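PDB 4ON1: putative metalloprotease II from Bacteroides fragilis, which probably acts as a zinc-dependent metalloendopeptidase of the fragilysin type, encoded on the pathogenicity island of this human pathogen. Local coordinates for residues L97-G100 with D105-V108. Numbering follows the deposited sequence.
Sequences LQRG and DYIV
Leu97 meets Tyr106 at the rim of its ring: CD1 of Leu97 lies 3.6 Å from Tyr106 CE2, near the ring plane, so the methyl abuts the edge and leaves the faces alone. In the leucine, chi1 of 43° wedges CG between the two backbone branches, and together with chi2 of 71° this brings CD1 to the tyrosine edge. Farther along the ring, the phenol oxygen reaches the aliphatic part of Arg99, with Arg99 CG 3.7 Å from Tyr106 OH and Arg99 CD 3.9 Å from the same oxygen. These side chains run at about a right angle, while the guanidinium and ring planes differ by 26°. The two segments belong to the antiparallel hairpin of strands 92-99 and 102-109, within the fragilysin N-terminal domain and away from the zinc site. Leu97 and Asp105 are the nearest pair, CA to CA 6.8 Å, yet no hydrogen bond joins the segments; the backbones pair instead through Leu97 with Ile104 and Tyr106 with Ile95. Glu49 bonds both polar ends, through OE2 in a hydrogen bond with Tyr106 OH and through OE1 in a salt bridge with Arg99 NE, consistent with its holding them side by side, and Glu52 engages Arg99 NH1.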
ATOM      1  N   LEU A  97      -0.021   9.313  10.038  1.00 16.62           N
ATOM      2  CA  LEU A  97      -1.111   9.942  10.765  1.00 27.42           C
ATOM      3  C   LEU A  97      -1.415  11.348  10.265  1.00 26.34           C
ATOM      4  O   LEU A  97      -0.716  11.882   9.401  1.00 25.59           O
ATOM      5  CB  LEU A  97      -0.800   9.960  12.263  1.00 31.27           C
ATOM      6  CG  LEU A  97       0.613  10.329  12.714  1.00 27.81           C
ATOM      7  CD1 LEU A  97       0.893  11.796  12.503  1.00 35.93           C
ATOM      8  CD2 LEU A  97       0.813   9.962  14.173  1.00 31.55           C
ATOM      9  N   GLN A  98      -2.470  11.939  10.813  1.00 27.48           N
ATOM     10  CA  GLN A  98      -2.879  13.275  10.416  1.00 34.04           C
ATOM     11  C   GLN A  98      -2.253  14.343  11.302  1.00 36.22           C
ATOM     12  O   GLN A  98      -2.346  14.280  12.528  1.00 40.59           O
ATOM     13  CB  GLN A  98      -4.403  13.392  10.448  1.00 31.18           C
ATOM     14  CG  GLN A  98      -5.108  12.366   9.574  1.00 50.77           C
ATOM     15  CD  GLN A  98      -5.532  12.943   8.238  1.00 65.94           C
ATOM     16  OE1 GLN A  98      -5.008  13.966   7.793  1.00 66.82           O
ATOM     17  NE2 GLN A  98      -6.488  12.287   7.587  1.00 71.98           N
ATOM     18  N   ARG A  99      -1.623  15.326  10.665  1.00 32.30           N
ATOM     19  CA  ARG A  99      -1.103  16.498  11.358  1.00 35.77           C
ATOM     20  C   ARG A  99      -1.580  17.748  10.639  1.00 38.28           C
ATOM     21  O   ARG A  99      -1.244  17.957   9.473  1.00 37.46           O
ATOM     22  CB  ARG A  99       0.425  16.494  11.405  1.00 28.27           C
ATOM     23  CG  ARG A  99       1.060  15.270  12.041  1.00 31.60           C
ATOM     24  CD  ARG A  99       1.018  15.338  13.552  1.00 34.41           C
ATOM     25  NE  ARG A  99       1.841  16.432  14.066  1.00 39.39           N
ATOM     26  CZ  ARG A  99       1.408  17.341  14.930  1.00 42.15           C
ATOM     27  NH1 ARG A  99       0.166  17.273  15.384  1.00 41.92           N
ATOM     28  NH2 ARG A  99       2.216  18.307  15.344  1.00 42.48           N
ATOM     29  N   GLY A 100      -2.363  18.569  11.331  1.00 40.94           N
ATOM     30  CA  GLY A 100      -2.846  19.816  10.766  1.00 42.57           C
ATOM     31  C   GLY A 100      -3.638  19.629   9.485  1.00 44.19           C
ATOM     32  O   GLY A 100      -3.570  20.458   8.578  1.00 54.36           O
ATOM     33  N   ASP A 105       3.721  10.850   6.693  1.00 17.47           N
ATOM     34  CA  ASP A 105       4.458   9.587   6.833  1.00 14.80           C
ATOM     35  C   ASP A 105       5.764   9.798   7.601  1.00 22.80           C
ATOM     36  O   ASP A 105       6.568  10.658   7.231  1.00 19.01           O
ATOM     37  CB  ASP A 105       4.777   8.985   5.458  1.00 18.14           C
ATOM     38  CG  ASP A 105       4.027   7.688   5.185  1.00 47.12           C
ATOM     39  OD1 ASP A 105       3.516   7.067   6.141  1.00 64.09           O
ATOM     40  OD2 ASP A 105       3.963   7.284   4.005  1.00 52.62           O
ATOM     41  N   TYR A 106       5.971   9.031   8.668  1.00 14.27           N
ATOM     42  CA  TYR A 106       7.268   9.015   9.352  1.00 14.01           C
ATOM     43  C   TYR A 106       7.951   7.697   9.034  1.00 16.58           C
ATOM     44  O   TYR A 106       7.379   6.637   9.273  1.00 19.69           O
ATOM     45  CB  TYR A 106       7.119   9.186  10.869  1.00 15.51           C
ATOM     46  CG  TYR A 106       6.420  10.454  11.298  1.00 17.25           C
ATOM     47  CD1 TYR A 106       7.145  11.570  11.687  1.00 15.65           C
ATOM     48  CD2 TYR A 106       5.035  10.533  11.321  1.00 24.39           C
ATOM     49  CE1 TYR A 106       6.511  12.730  12.083  1.00 17.46           C
ATOM     50  CE2 TYR A 106       4.389  11.690  11.713  1.00 24.79           C
ATOM     51  CZ  TYR A 106       5.132  12.785  12.092  1.00 32.41           C
ATOM     52  OH  TYR A 106       4.492  13.942  12.484  1.00 35.55           O
ATOM     53  N   ILE A 107       9.166   7.763   8.491  1.00 12.95           N
ATOM     54  CA  ILE A 107       9.838   6.579   7.967  1.00  9.82           C
ATOM     55  C   ILE A 107      11.199   6.390   8.642  1.00 17.94           C
ATOM     56  O   ILE A 107      12.018   7.314   8.677  1.00 14.16           O
ATOM     57  CB  ILE A 107      10.011   6.693   6.428  1.00 18.13           C
ATOM     58  CG1 ILE A 107       8.645   6.879   5.751  1.00 17.05           C
ATOM     59  CG2 ILE A 107      10.774   5.498   5.862  1.00 14.90           C
ATOM     60  CD1 ILE A 107       8.714   7.628   4.420  1.00 26.32           C
ATOM     61  N   VAL A 108      11.421   5.204   9.201  1.00 12.20           N
ATOM     62  CA  VAL A 108      12.696   4.859   9.822  1.00 16.94           C
ATOM     63  C   VAL A 108      13.203   3.514   9.314  1.00 20.46           C
ATOM     64  O   VAL A 108      12.494   2.517   9.371  1.00 18.14           O
ATOM     65  CB  VAL A 108      12.586   4.815  11.377  1.00 20.85           C
ATOM     66  CG1 VAL A 108      12.444   6.201  11.939  1.00 29.60           C
ATOM     67  CG2 VAL A 108      11.398   3.964  11.829  1.00 16.88           C
TER